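Local coordinates for protein MamA (Candidatus Magnetobacterium bavaricum, PDB 3VTX) that is a tetratricopeptide-repeat protein of a magnetotactic bacterium, built of stacked antiparallel helix pairs of the kind that commonly serve as a scaffold for protein-protein contacts, at residues A[75-80]-A[94-99]; A[41-46]-A[60-65]; A[142-147]-A[161-166]; A[109-114]-A[131-136]. One frame throughout, in Å; residues are numbered along the deposited sequence.

Interaction 1. Residues A[75-80]-A[94-99]; sequences AYYILG and DALQRA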
loop_
_atom_site.group_PDB
_atom_site.type_symbol
_atom_site.label_atom_id
_atom_site.label_comp_id
_atom_site.label_asym_id
_atom_site.label_seq_id
_atom_site.Cartn_x
_atom_site.Cartn_y
_atom_site.Cartn_z
ATOM N N ALA A 75 6.675 -5.163 4.703
ATOM C CA ALA A 75 6.913 -4.151 5.716
ATOM C C ALA A 75 7.225 -2.772 5.122
ATOM O O ALA A 75 6.712 -1.772 5.590
ATOM C CB ALA A 75 8.005 -4.592 6.671
ATOM N N TYR A 76 8.110 -2.734 4.128
ATOM C CA TYR A 76 8.420 -1.529 3.414
ATOM C C TYR A 76 7.186 -0.939 2.709
ATOM O O TYR A 76 7.043 0.297 2.677
ATOM C CB TYR A 76 9.616 -1.731 2.490
ATOM C CG TYR A 76 10.956 -1.691 3.185
ATOM C CD1 TYR A 76 11.422 -0.520 3.746
ATOM C CD2 TYR A 76 11.786 -2.837 3.240
ATOM C CE1 TYR A 76 12.659 -0.489 4.379
ATOM C CE2 TYR A 76 13.025 -2.790 3.853
ATOM C CZ TYR A 76 13.456 -1.641 4.393
ATOM O OH TYR A 76 14.727 -1.559 4.988
ATOM N N TYR A 77 6.364 -1.795 2.113
ATOM C CA TYR A 77 5.173 -1.341 1.435
ATOM C C TYR A 77 4.265 -0.657 2.453
ATOM O O TYR A 77 3.667 0.370 2.154
ATOM C CB TYR A 77 4.448 -2.535 0.754
ATOM C CG TYR A 77 3.050 -2.152 0.247
ATOM C CD1 TYR A 77 2.872 -1.262 -0.853
ATOM C CD2 TYR A 77 1.912 -2.614 0.903
ATOM C CE1 TYR A 77 1.615 -0.950 -1.258
ATOM C CE2 TYR A 77 0.604 -2.256 0.486
ATOM C CZ TYR A 77 0.514 -1.406 -0.584
ATOM O OH TYR A 77 -0.723 -0.994 -1.044
ATOM N N ILE A 78 4.069 -1.277 3.609
ATOM C CA ILE A 78 3.151 -0.743 4.603
ATOM C C ILE A 78 3.731 0.529 5.163
ATOM O O ILE A 78 3.023 1.513 5.275
ATOM C CB ILE A 78 2.808 -1.737 5.709
ATOM C CG1 ILE A 78 2.147 -3.009 5.123
ATOM C CG2 ILE A 78 1.935 -1.006 6.767
ATOM C CD1 ILE A 78 1.994 -4.225 6.129
ATOM N N LEU A 79 5.029 0.545 5.420
ATOM C CA LEU A 79 5.718 1.730 5.918
ATOM C C LEU A 79 5.612 2.844 4.908
ATOM O O LEU A 79 5.309 3.968 5.229
ATOM C CB LEU A 79 7.201 1.431 6.167
ATOM C CG LEU A 79 8.107 2.628 6.617
ATOM C CD1 LEU A 79 7.499 3.333 7.851
ATOM C CD2 LEU A 79 9.595 2.161 6.905
ATOM N N GLY A 80 5.867 2.531 3.655
ATOM C CA GLY A 80 5.763 3.619 2.650
ATOM C C GLY A 80 4.345 4.110 2.412
ATOM O O GLY A 80 4.112 5.310 2.299
ATOM N N ASP A 94 11.004 6.492 -0.518
ATOM C CA ASP A 94 12.174 5.695 -0.107
ATOM C C ASP A 94 11.759 4.272 0.268
ATOM O O ASP A 94 12.307 3.311 -0.252
ATOM C CB ASP A 94 12.956 6.329 1.034
ATOM C CG ASP A 94 13.647 7.646 0.661
ATOM O OD1 ASP A 94 13.798 8.039 -0.545
ATOM O OD2 ASP A 94 14.012 8.343 1.641
ATOM N N ALA A 95 10.721 4.137 1.101
ATOM C CA ALA A 95 10.225 2.871 1.472
ATOM C C ALA A 95 9.623 2.063 0.368
ATOM O O ALA A 95 9.868 0.883 0.292
ATOM C CB ALA A 95 9.158 3.015 2.641
ATOM N N LEU A 96 8.836 2.689 -0.511
ATOM C CA LEU A 96 8.211 1.949 -1.575
ATOM C C LEU A 96 9.289 1.430 -2.561
ATOM O O LEU A 96 9.155 0.299 -3.056
ATOM C CB LEU A 96 7.205 2.807 -2.338
ATOM C CG LEU A 96 6.007 3.191 -1.478
ATOM C CD1 LEU A 96 5.229 4.354 -2.031
ATOM C CD2 LEU A 96 5.090 1.992 -1.340
ATOM N N GLN A 97 10.319 2.242 -2.793
ATOM C CA GLN A 97 11.474 1.849 -3.633
ATOM C C GLN A 97 12.129 0.603 -3.028
ATOM O O GLN A 97 12.520 -0.351 -3.759
ATOM C CB GLN A 97 12.529 2.969 -3.733
ATOM C CG GLN A 97 12.205 4.095 -4.717
ATOM C CD GLN A 97 13.270 5.178 -4.705
ATOM O OE1 GLN A 97 14.085 5.246 -3.796
ATOM N NE2 GLN A 97 13.259 6.028 -5.711
ATOM N N ARG A 98 12.277 0.617 -1.721
ATOM C CA ARG A 98 12.827 -0.541 -1.057
ATOM C C ARG A 98 11.973 -1.743 -1.199
ATOM O O ARG A 98 12.496 -2.820 -1.399
ATOM C CB ARG A 98 13.214 -0.288 0.378
ATOM C CG ARG A 98 14.452 0.637 0.466
ATOM C CD ARG A 98 15.103 0.719 1.838
ATOM N NE ARG A 98 14.988 2.068 2.406
ATOM C CZ ARG A 98 15.816 3.096 2.204
ATOM N NH1 ARG A 98 16.904 2.983 1.441
ATOM N NH2 ARG A 98 15.552 4.251 2.796
ATOM N N ALA A 99 10.644 -1.583 -1.124
ATOM C CA ALA A 99 9.735 -2.703 -1.309
ATOM C C ALA A 99 9.885 -3.331 -2.696
ATOM O O ALA A 99 9.840 -4.580 -2.894
ATOM C CB ALA A 99 8.258 -2.243 -1.129
#

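Interaction 2. Residues A[41-46]-A[60-65]; sequences TLLKLG and ESLKKF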
loop_
_atom_site.group_PDB
_atom_site.type_symbol
_atom_site.label_atom_id
_atom_site.label_comp_id
_atom_site.label_asym_id
_atom_site.label_seq_id
_atom_site.Cartn_x
_atom_site.Cartn_y
_atom_site.Cartn_z
ATOM N N THR A 41 6.068 -9.533 16.012
ATOM C CA THR A 41 5.175 -8.659 16.817
ATOM C C THR A 41 5.168 -7.214 16.368
ATOM O O THR A 41 4.096 -6.611 16.298
ATOM C CB THR A 41 5.426 -8.812 18.308
ATOM O OG1 THR A 41 5.266 -10.209 18.590
ATOM C CG2 THR A 41 4.330 -8.022 19.233
ATOM N N LEU A 42 6.319 -6.679 16.036
ATOM C CA LEU A 42 6.395 -5.314 15.506
ATOM C C LEU A 42 5.562 -5.171 14.247
ATOM O O LEU A 42 4.783 -4.198 14.129
ATOM C CB LEU A 42 7.833 -4.873 15.283
ATOM C CG LEU A 42 8.614 -4.504 16.508
ATOM C CD1 LEU A 42 10.159 -4.431 16.214
ATOM C CD2 LEU A 42 8.142 -3.201 17.221
ATOM N N LEU A 43 5.604 -6.150 13.354
ATOM C CA LEU A 43 4.846 -6.077 12.111
ATOM C C LEU A 43 3.357 -6.223 12.409
ATOM O O LEU A 43 2.539 -5.546 11.849
ATOM C CB LEU A 43 5.311 -7.166 11.140
ATOM C CG LEU A 43 4.610 -7.117 9.808
ATOM C CD1 LEU A 43 4.714 -5.742 9.099
ATOM C CD2 LEU A 43 5.232 -8.261 8.910
ATOM N N LYS A 44 2.990 -7.138 13.298
ATOM C CA LYS A 44 1.599 -7.301 13.644
ATOM C C LYS A 44 1.031 -6.077 14.342
ATOM O O LYS A 44 -0.138 -5.702 13.994
ATOM C CB LYS A 44 1.365 -8.536 14.545
ATOM C CG LYS A 44 1.376 -9.853 13.754
ATOM C CD LYS A 44 1.527 -11.042 14.733
ATOM C CE LYS A 44 1.320 -12.392 13.947
ATOM N NZ LYS A 44 1.296 -13.488 14.918
ATOM N N LEU A 45 1.805 -5.448 15.236
ATOM C CA LEU A 45 1.306 -4.207 15.917
ATOM C C LEU A 45 1.131 -3.099 14.876
ATOM O O LEU A 45 0.147 -2.376 14.856
ATOM C CB LEU A 45 2.196 -3.802 17.064
ATOM C CG LEU A 45 1.860 -2.557 17.857
ATOM C CD1 LEU A 45 0.419 -2.721 18.392
ATOM C CD2 LEU A 45 2.882 -2.283 18.902
ATOM N N GLY A 46 2.101 -2.970 13.985
ATOM C CA GLY A 46 1.981 -2.005 12.873
ATOM C C GLY A 46 0.720 -2.251 12.072
ATOM O O GLY A 46 -0.026 -1.330 11.765
ATOM N N GLU A 60 5.579 4.006 14.029
ATOM C CA GLU A 60 6.463 3.842 15.177
ATOM C C GLU A 60 6.975 2.409 15.253
ATOM O O GLU A 60 8.179 2.203 15.455
ATOM C CB GLU A 60 5.749 4.243 16.508
ATOM C CG GLU A 60 5.269 5.733 16.456
ATOM C CD GLU A 60 4.542 6.245 17.732
ATOM O OE1 GLU A 60 4.251 5.448 18.630
ATOM O OE2 GLU A 60 4.219 7.482 17.823
ATOM N N SER A 61 6.115 1.398 15.053
ATOM C CA SER A 61 6.516 0.002 15.043
ATOM C C SER A 61 7.253 -0.412 13.776
ATOM O O SER A 61 8.168 -1.197 13.826
ATOM C CB SER A 61 5.389 -0.997 15.290
ATOM O OG SER A 61 4.982 -0.901 16.640
ATOM N N LEU A 62 6.781 0.045 12.636
ATOM C CA LEU A 62 7.354 -0.349 11.361
ATOM C C LEU A 62 8.781 0.258 11.266
ATOM O O LEU A 62 9.675 -0.385 10.666
ATOM C CB LEU A 62 6.491 0.184 10.201
ATOM C CG LEU A 62 5.118 -0.511 10.122
ATOM C CD1 LEU A 62 4.110 0.328 9.252
ATOM C CD2 LEU A 62 5.308 -1.845 9.513
ATOM N N LYS A 63 9.038 1.467 11.774
ATOM C CA LYS A 63 10.403 2.031 11.818
ATOM C C LYS A 63 11.371 1.106 12.595
ATOM O O LYS A 63 12.520 0.831 12.129
ATOM C CB LYS A 63 10.478 3.482 12.393
ATOM C CG LYS A 63 10.013 4.538 11.347
ATOM C CD LYS A 63 9.926 5.898 12.054
ATOM C CE LYS A 63 9.686 7.103 11.123
ATOM N NZ LYS A 63 9.584 8.385 12.060
ATOM N N LYS A 64 10.919 0.635 13.745
ATOM C CA LYS A 64 11.711 -0.288 14.593
ATOM C C LYS A 64 11.922 -1.623 13.875
ATOM O O LYS A 64 13.041 -2.146 13.873
ATOM C CB LYS A 64 11.054 -0.532 15.929
ATOM C CG LYS A 64 10.999 0.671 16.797
ATOM C CD LYS A 64 10.181 0.304 18.048
ATOM C CE LYS A 64 9.829 1.481 18.980
ATOM N NZ LYS A 64 10.998 2.381 19.063
ATOM N N PHE A 65 10.888 -2.141 13.196
ATOM C CA PHE A 65 11.008 -3.346 12.434
ATOM C C PHE A 65 12.158 -3.229 11.401
ATOM O O PHE A 65 12.961 -4.159 11.260
ATOM C CB PHE A 65 9.699 -3.673 11.721
ATOM C CG PHE A 65 9.715 -4.905 10.878
ATOM C CD1 PHE A 65 10.320 -4.916 9.617
ATOM C CD2 PHE A 65 9.102 -6.038 11.310
ATOM C CE1 PHE A 65 10.287 -6.108 8.862
ATOM C CE2 PHE A 65 9.110 -7.235 10.584
ATOM C CZ PHE A 65 9.703 -7.230 9.329
#

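Interaction 3. Residues A[142-147]-A[161-166]; sequences RAYQSI and VKYFKK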
loop_
_atom_site.group_PDB
_atom_site.type_symbol
_atom_site.label_atom_id
_atom_site.label_comp_id
_atom_site.label_asym_id
_atom_site.label_seq_id
_atom_site.Cartn_x
_atom_site.Cartn_y
_atom_site.Cartn_z
ATOM N N ARG A 142 -8.060 1.077 -12.680
ATOM C CA ARG A 142 -7.694 2.380 -12.179
ATOM C C ARG A 142 -6.302 2.804 -12.602
ATOM O O ARG A 142 -6.055 3.978 -12.701
ATOM C CB ARG A 142 -7.835 2.472 -10.644
ATOM C CG ARG A 142 -8.022 3.940 -10.237
ATOM C CD ARG A 142 -8.275 4.075 -8.769
ATOM N NE ARG A 142 -8.607 5.404 -8.331
ATOM C CZ ARG A 142 -7.787 6.290 -7.783
ATOM N NH1 ARG A 142 -8.228 7.478 -7.398
ATOM N NH2 ARG A 142 -6.513 6.036 -7.668
ATOM N N ALA A 143 -5.377 1.895 -12.863
ATOM C CA ALA A 143 -4.079 2.277 -13.327
ATOM C C ALA A 143 -4.141 3.005 -14.646
ATOM O O ALA A 143 -3.369 3.961 -14.892
ATOM C CB ALA A 143 -3.148 1.078 -13.377
ATOM N N TYR A 144 -4.990 2.528 -15.529
ATOM C CA TYR A 144 -5.213 3.303 -16.824
ATOM C C TYR A 144 -5.799 4.674 -16.567
ATOM O O TYR A 144 -5.328 5.678 -17.136
ATOM C CB TYR A 144 -6.171 2.575 -17.732
ATOM C CG TYR A 144 -5.620 1.210 -18.116
ATOM C CD1 TYR A 144 -4.906 1.045 -19.272
ATOM C CD2 TYR A 144 -5.854 0.103 -17.321
ATOM C CE1 TYR A 144 -4.366 -0.238 -19.580
ATOM C CE2 TYR A 144 -5.376 -1.165 -17.673
ATOM C CZ TYR A 144 -4.644 -1.317 -18.755
ATOM O OH TYR A 144 -4.188 -2.589 -19.081
ATOM N N GLN A 145 -6.745 4.789 -15.613
ATOM C CA GLN A 145 -7.298 6.092 -15.279
ATOM C C GLN A 145 -6.182 7.005 -14.728
ATOM O O GLN A 145 -6.102 8.163 -15.080
ATOM C CB GLN A 145 -8.445 5.947 -14.266
ATOM C CG GLN A 145 -9.627 5.183 -14.738
ATOM C CD GLN A 145 -10.602 4.943 -13.573
ATOM O OE1 GLN A 145 -11.141 5.941 -13.021
ATOM N NE2 GLN A 145 -10.693 3.711 -13.054
ATOM N N SER A 146 -5.398 6.460 -13.827
ATOM C CA SER A 146 -4.293 7.201 -13.158
ATOM C C SER A 146 -3.262 7.679 -14.178
ATOM O O SER A 146 -2.766 8.844 -14.079
ATOM C CB SER A 146 -3.644 6.382 -12.045
ATOM O OG SER A 146 -4.558 6.167 -11.001
ATOM N N ILE A 147 -2.947 6.836 -15.186
ATOM C CA ILE A 147 -2.115 7.283 -16.304
ATOM C C ILE A 147 -2.725 8.472 -17.020
ATOM O O ILE A 147 -2.053 9.475 -17.259
ATOM C CB ILE A 147 -1.704 6.177 -17.280
ATOM C CG1 ILE A 147 -0.828 5.158 -16.532
ATOM C CG2 ILE A 147 -1.023 6.828 -18.534
ATOM C CD1 ILE A 147 -0.615 3.868 -17.385
ATOM N N VAL A 161 -6.895 11.416 -22.679
ATOM C CA VAL A 161 -8.174 10.873 -23.069
ATOM C C VAL A 161 -7.995 9.491 -23.711
ATOM O O VAL A 161 -8.814 8.611 -23.476
ATOM C CB VAL A 161 -8.906 11.841 -24.033
ATOM C CG1 VAL A 161 -10.048 11.127 -24.716
ATOM C CG2 VAL A 161 -9.368 13.096 -23.274
ATOM N N LYS A 162 -6.856 9.236 -24.301
ATOM C CA LYS A 162 -6.536 7.912 -24.818
ATOM C C LYS A 162 -6.562 6.871 -23.678
ATOM O O LYS A 162 -7.157 5.761 -23.806
ATOM C CB LYS A 162 -5.122 7.871 -25.482
ATOM C CG LYS A 162 -4.614 6.496 -25.759
ATOM C CD LYS A 162 -3.336 6.531 -26.702
ATOM C CE LYS A 162 -2.321 5.412 -26.338
ATOM N NZ LYS A 162 -0.843 5.788 -26.710
ATOM N N TYR A 163 -6.005 7.234 -22.510
ATOM C CA TYR A 163 -5.966 6.283 -21.368
ATOM C C TYR A 163 -7.273 6.192 -20.622
ATOM O O TYR A 163 -7.619 5.089 -20.198
ATOM C CB TYR A 163 -4.834 6.655 -20.437
ATOM C CG TYR A 163 -3.528 6.024 -20.962
ATOM C CD1 TYR A 163 -2.719 6.712 -21.824
ATOM C CD2 TYR A 163 -3.133 4.770 -20.518
ATOM C CE1 TYR A 163 -1.559 6.136 -22.326
ATOM C CE2 TYR A 163 -1.948 4.184 -21.010
ATOM C CZ TYR A 163 -1.189 4.899 -21.898
ATOM O OH TYR A 163 -0.009 4.399 -22.455
ATOM N N PHE A 164 -7.985 7.318 -20.487
ATOM C CA PHE A 164 -9.352 7.248 -19.975
ATOM C C PHE A 164 -10.242 6.318 -20.788
ATOM O O PHE A 164 -11.003 5.501 -20.276
ATOM C CB PHE A 164 -9.981 8.603 -19.847
ATOM C CG PHE A 164 -9.258 9.513 -18.821
ATOM C CD1 PHE A 164 -9.049 9.080 -17.565
ATOM C CD2 PHE A 164 -8.927 10.789 -19.157
ATOM C CE1 PHE A 164 -8.439 9.898 -16.595
ATOM C CE2 PHE A 164 -8.330 11.610 -18.194
ATOM C CZ PHE A 164 -8.085 11.130 -16.938
ATOM N N LYS A 165 -10.083 6.404 -22.128
ATOM C CA LYS A 165 -10.802 5.530 -23.019
ATOM C C LYS A 165 -10.317 4.094 -22.890
ATOM O O LYS A 165 -11.160 3.147 -22.961
ATOM C CB LYS A 165 -10.601 6.027 -24.430
ATOM C CG LYS A 165 -11.559 7.135 -24.824
ATOM C CD LYS A 165 -11.320 7.604 -26.253
ATOM C CE LYS A 165 -12.199 8.753 -26.588
ATOM N NZ LYS A 165 -12.644 8.889 -28.131
ATOM N N LYS A 166 -9.049 3.843 -22.672
ATOM C CA LYS A 166 -8.550 2.484 -22.467
ATOM C C LYS A 166 -9.200 1.874 -21.258
ATOM O O LYS A 166 -9.583 0.686 -21.268
ATOM C CB LYS A 166 -7.051 2.292 -22.310
ATOM C CG LYS A 166 -6.217 2.556 -23.524
ATOM C CD LYS A 166 -4.678 2.411 -23.110
ATOM C CE LYS A 166 -3.690 2.846 -24.151
ATOM N NZ LYS A 166 -3.466 1.680 -25.046
#

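Interaction 4. Residues A[109-114]-A[131-136]; sequences AYYKLG and EKTISI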
loop_
_atom_site.group_PDB
_atom_site.type_symbol
_atom_site.label_atom_id
_atom_site.label_comp_id
_atom_site.label_asym_id
_atom_site.label_seq_id
_atom_site.Cartn_x
_atom_site.Cartn_y
_atom_site.Cartn_z
ATOM N N ALA A 109 2.862 -1.918 -4.684
ATOM C CA ALA A 109 3.909 -0.984 -4.408
ATOM C C ALA A 109 4.160 -0.062 -5.555
ATOM O O ALA A 109 4.380 1.138 -5.320
ATOM C CB ALA A 109 5.218 -1.748 -4.028
ATOM N N TYR A 110 4.172 -0.572 -6.789
ATOM C CA TYR A 110 4.410 0.290 -7.927
ATOM C C TYR A 110 3.211 1.271 -8.038
ATOM O O TYR A 110 3.417 2.446 -8.359
ATOM C CB TYR A 110 4.467 -0.433 -9.233
ATOM C CG TYR A 110 5.788 -1.137 -9.506
ATOM C CD1 TYR A 110 5.863 -2.497 -9.390
ATOM C CD2 TYR A 110 6.912 -0.431 -9.863
ATOM C CE1 TYR A 110 7.075 -3.157 -9.668
ATOM C CE2 TYR A 110 8.151 -1.095 -10.136
ATOM C CZ TYR A 110 8.181 -2.465 -10.005
ATOM O OH TYR A 110 9.381 -3.178 -10.338
ATOM N N TYR A 111 1.990 0.777 -7.820
ATOM C CA TYR A 111 0.784 1.642 -7.933
ATOM C C TYR A 111 0.838 2.764 -6.892
ATOM O O TYR A 111 0.734 3.947 -7.234
ATOM C CB TYR A 111 -0.523 0.893 -7.888
ATOM C CG TYR A 111 -1.711 1.739 -8.242
ATOM C CD1 TYR A 111 -1.725 2.389 -9.456
ATOM C CD2 TYR A 111 -2.714 1.969 -7.362
ATOM C CE1 TYR A 111 -2.790 3.235 -9.807
ATOM C CE2 TYR A 111 -3.783 2.836 -7.693
ATOM C CZ TYR A 111 -3.785 3.436 -8.920
ATOM O OH TYR A 111 -4.854 4.269 -9.223
ATOM N N LYS A 112 1.116 2.408 -5.658
ATOM C CA LYS A 112 1.248 3.417 -4.600
ATOM C C LYS A 112 2.358 4.420 -4.909
ATOM O O LYS A 112 2.202 5.660 -4.681
ATOM C CB LYS A 112 1.495 2.778 -3.208
ATOM C CG LYS A 112 0.301 2.105 -2.529
ATOM C CD LYS A 112 -0.768 3.015 -1.875
ATOM C CE LYS A 112 -1.381 2.314 -0.620
ATOM N NZ LYS A 112 -2.517 3.113 -0.059
ATOM N N LEU A 113 3.506 3.949 -5.427
ATOM C CA LEU A 113 4.630 4.800 -5.757
ATOM C C LEU A 113 4.220 5.777 -6.818
ATOM O O LEU A 113 4.515 6.960 -6.737
ATOM C CB LEU A 113 5.843 3.935 -6.264
ATOM C CG LEU A 113 7.010 4.784 -6.673
ATOM C CD1 LEU A 113 7.699 5.551 -5.445
ATOM C CD2 LEU A 113 8.049 3.798 -7.361
ATOM N N GLY A 114 3.467 5.287 -7.780
ATOM C CA GLY A 114 2.934 6.158 -8.809
ATOM C C GLY A 114 1.977 7.241 -8.267
ATOM O O GLY A 114 2.085 8.438 -8.647
ATOM N N GLU A 131 2.711 2.153 -15.527
ATOM C CA GLU A 131 2.975 1.278 -16.659
ATOM C C GLU A 131 3.455 -0.070 -16.115
ATOM O O GLU A 131 2.984 -1.134 -16.578
ATOM C CB GLU A 131 3.998 1.920 -17.589
ATOM C CG GLU A 131 3.354 2.990 -18.455
ATOM C CD GLU A 131 4.289 3.692 -19.371
ATOM O OE1 GLU A 131 5.518 3.683 -19.110
ATOM O OE2 GLU A 131 3.791 4.261 -20.380
ATOM N N LYS A 132 4.307 -0.014 -15.103
ATOM C CA LYS A 132 4.818 -1.261 -14.499
ATOM C C LYS A 132 3.690 -1.966 -13.851
ATOM O O LYS A 132 3.612 -3.169 -13.949
ATOM C CB LYS A 132 5.917 -0.995 -13.495
ATOM C CG LYS A 132 6.679 -2.170 -13.027
ATOM C CD LYS A 132 7.609 -2.769 -14.111
ATOM C CE LYS A 132 8.260 -4.072 -13.542
ATOM N NZ LYS A 132 8.860 -4.926 -14.632
ATOM N N THR A 133 2.770 -1.230 -13.154
ATOM C CA THR A 133 1.603 -1.803 -12.540
ATOM C C THR A 133 0.757 -2.561 -13.536
ATOM O O THR A 133 0.329 -3.667 -13.268
ATOM C CB THR A 133 0.704 -0.751 -11.810
ATOM O OG1 THR A 133 1.505 -0.039 -10.819
ATOM C CG2 THR A 133 -0.527 -1.357 -11.178
ATOM N N ILE A 134 0.502 -1.953 -14.675
ATOM C CA ILE A 134 -0.302 -2.563 -15.708
ATOM C C ILE A 134 0.453 -3.768 -16.362
ATOM O O ILE A 134 -0.200 -4.711 -16.791
ATOM C CB ILE A 134 -0.654 -1.549 -16.795
ATOM C CG1 ILE A 134 -1.718 -0.611 -16.179
ATOM C CG2 ILE A 134 -1.148 -2.263 -18.079
ATOM C CD1 ILE A 134 -1.984 0.648 -17.072
ATOM N N SER A 135 1.754 -3.717 -16.432
ATOM C CA SER A 135 2.529 -4.871 -16.989
ATOM C C SER A 135 2.331 -6.102 -16.122
ATOM O O SER A 135 2.357 -7.258 -16.630
ATOM C CB SER A 135 3.993 -4.521 -17.202
ATOM O OG SER A 135 4.694 -4.395 -15.970
ATOM N N ILE A 136 2.128 -5.915 -14.825
ATOM C CA ILE A 136 1.910 -7.011 -13.887
ATOM C C ILE A 136 0.460 -7.384 -13.818
ATOM O O ILE A 136 0.136 -8.563 -13.722
ATOM C CB ILE A 136 2.463 -6.636 -12.440
ATOM C CG1 ILE A 136 3.931 -6.217 -12.523
ATOM C CG2 ILE A 136 2.321 -7.768 -11.457
ATOM C CD1 ILE A 136 4.344 -5.282 -11.316
#

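Interaction 1. Residues A[75-80]-A[94-99]
Tyr-76 reaches from helix 73-85 to Ala-95, Arg-98 and Ala-99 of helix 89-102, and its course illustrates how the two antiparallel helices of a tetratricopeptide repeat (TPR) are sewn together. At its root, Tyr-76 CB is already in contact, 3.4 Å from the carbonyl oxygen Ala-95 O and 3.9 Å from Ala-99 CB. One step out, the ring begins, with Arg-98 CB above the centre of one face. This is a CH-pi contact, 3.8 Å from Arg-98 CB to the ring centroid and only 11° off the normal. Further along, Tyr-76 CE1 meets Arg-98 CD at 3.7 Å, and the hydroxyl at the tip still runs beside the same methylene. The arginine chain bends at chi3 (-115°), which leaves its guanidinium inclined by 57° to the ring, with Tyr-76 CE1 at the guanidinium edge. The aliphatic part of Arg-98, and not a stacked cation, therefore makes the contact. On the other flank Tyr-77 CD1 packs against Leu-96 CD2 at 4.0 Å, while the Tyr-77 ring also reaches Tyr-106 and helix 107-119. The segment axes approach to 7.5 Å, and the backbones are nearest at Gly-80 and Ala-95, both small. There Gly-80 has no side chain to hold the helices off, and the methyl carbon Ala-95 CB lies 3.4 Å from Gly-80 CA.

Interaction 2. Residues A[41-46]-A[60-65]
A buried, mainly apolar helix-helix contact, with Leu-42 set against Ser-61, Lys-64 and Phe-65, joins helix 39-51 to the helix 55-68 that follows it in the TPR array. The short segments run nearly antiparallel, at a signed crossing angle of -155° and an axis separation of 8.1 Å. Leu-42 divides its work among its atoms. Its CB sits at the edge of the Phe-65 ring, near the ring plane, whereas Leu-42 CD1 lies 4.0 Å from Lys-64 CB. The lysine crosses the leucine at about a right angle and carries its charged end away from the interface. Phe-65 has its CG anti to the backbone N (chi1 179°), a turn that brings Phe-65 CE2 within 3.8 Å of Leu-43 CB. Beyond this, Leu-43 CD1 touches Leu-62 CD2 at 4.0 Å. The small Ser-61 is consistent with the close approach here, its CB 3.5 Å from Leu-42 O. Its hydroxyl is packed among carbons here, Ser-61 OG standing 3.4 Å from Leu-45 CD2, and no hydrogen bond links the segments. Both flanks continue into further helices: Leu-45 packs on Leu-32 of helix 21-34, while Leu-43 meets Glu-74 at the start of helix 73-85, so that the pair is held between the helix before it and the helix after.

Interaction 3. Residues A[142-147]-A[161-166]
In Ile-147 the CG1 branch stands beside the backbone N (chi1 -63°), which puts the CG2 methyl anti to that nitrogen and directs it squarely at the ring of Tyr-163. Ile-147 CG2 lies 3.5 Å from the ring centroid and 8° off the normal, a nearly perpendicular CH-pi contact over the face. Ile-147 CD1 reaches Tyr-163 CE2 at 3.9 Å. The opposite face of the ring receives Lys-166 CE, offset toward the rim, so the tyrosine is sandwiched between a methyl group of one helix and a lysine methylene of its own. Phe-164 starts out away from helix 141-153, but its ring comes back to place Phe-164 CE1 3.3 Å from the carbonyl oxygen Gln-145 O. At the root of its side chain, Tyr-163 CB sits 3.5 Å from Tyr-144 O. Tyr-144 and Lys-166 cross at about a right angle, with Tyr-144 CD1 3.9 Å from Lys-166 CB. The hydroxyl of Tyr-144 is hydrogen-bonded to Pro-138 O, just ahead of its own helix. Helix 141-153 and helix 157-169 form the antiparallel hairpin of a tetratricopeptide repeat, with segment axes 7.6 Å apart. No hydrogen bond spans the segments, so cohesion between them probably rests on CH-pi and van der Waals contact, and the lysine lends its hydrocarbon chain while its ammonium end leads away from helix 141-153.

Interaction 4. Residues A[109-114]-A[131-136]
The Tyr-110 ring carries Lys-132 CG over the centre of one face, 3.3 Å from Lys-132 CG to the ring centroid and 9° off the normal, while Ile-136 CD1 comes in obliquely to 3.7 Å from Tyr-110 CD1. The second aromatic, Tyr-111, has Thr-133 OG1 at its ring edge, and its ring also meets Phe-140 edge-to-face. A bend at chi2 (71°) carries Lys-132 slantwise over the tyrosine, and Lys-132 CE comes 3.5 Å from Tyr-110 OH, a hydroxyl hydrogen-bonded to Thr-104 O. These residues join helix 107-119 to helix 123-136, the antiparallel pair of a tetratricopeptide repeat, whose segment axes pass 8.5 Å apart. Thr-133 points toward the partner helix, its OG1 3.4 Å from Tyr-110 CB. The same oxygen also approaches Tyr-111 N, but at an angle too poor for a hydrogen bond; the hydroxyl is hydrogen-bonded to Ala-129 O of its own helix. Near the end of that helix Ser-135 OG donates to Lys-132 O at 2.6 Å, tilted 22° from the carbonyl plane, and Lys-132 O accepts from Ile-136 N as well.

The four contacts follow one another along the chain in the order 2, 1, 4, 3, and the fold repeats that order in space. Centres of consecutive contacts lie about 13 to 14 Å apart, while interactions 2 and 3 are about 36 Å apart between centres. Consecutive contacts touch. Ala-75 CB of interaction 1 meets Phe-65 CE1 of interaction 2 at 3.5 Å, and Leu-96 CD1 of interaction 1 meets Leu-113 CA of interaction 4 at 3.8 Å. The junction of interactions 4 and 3 is polar as well: Tyr-111 OH probably hydrogen-bonds Ser-146 OG at 2.6 Å and Arg-142 NH2 at 2.9 Å. At the same junction, Ile-147 CD1 packs on Ile-134 CD1 at 3.5 Å.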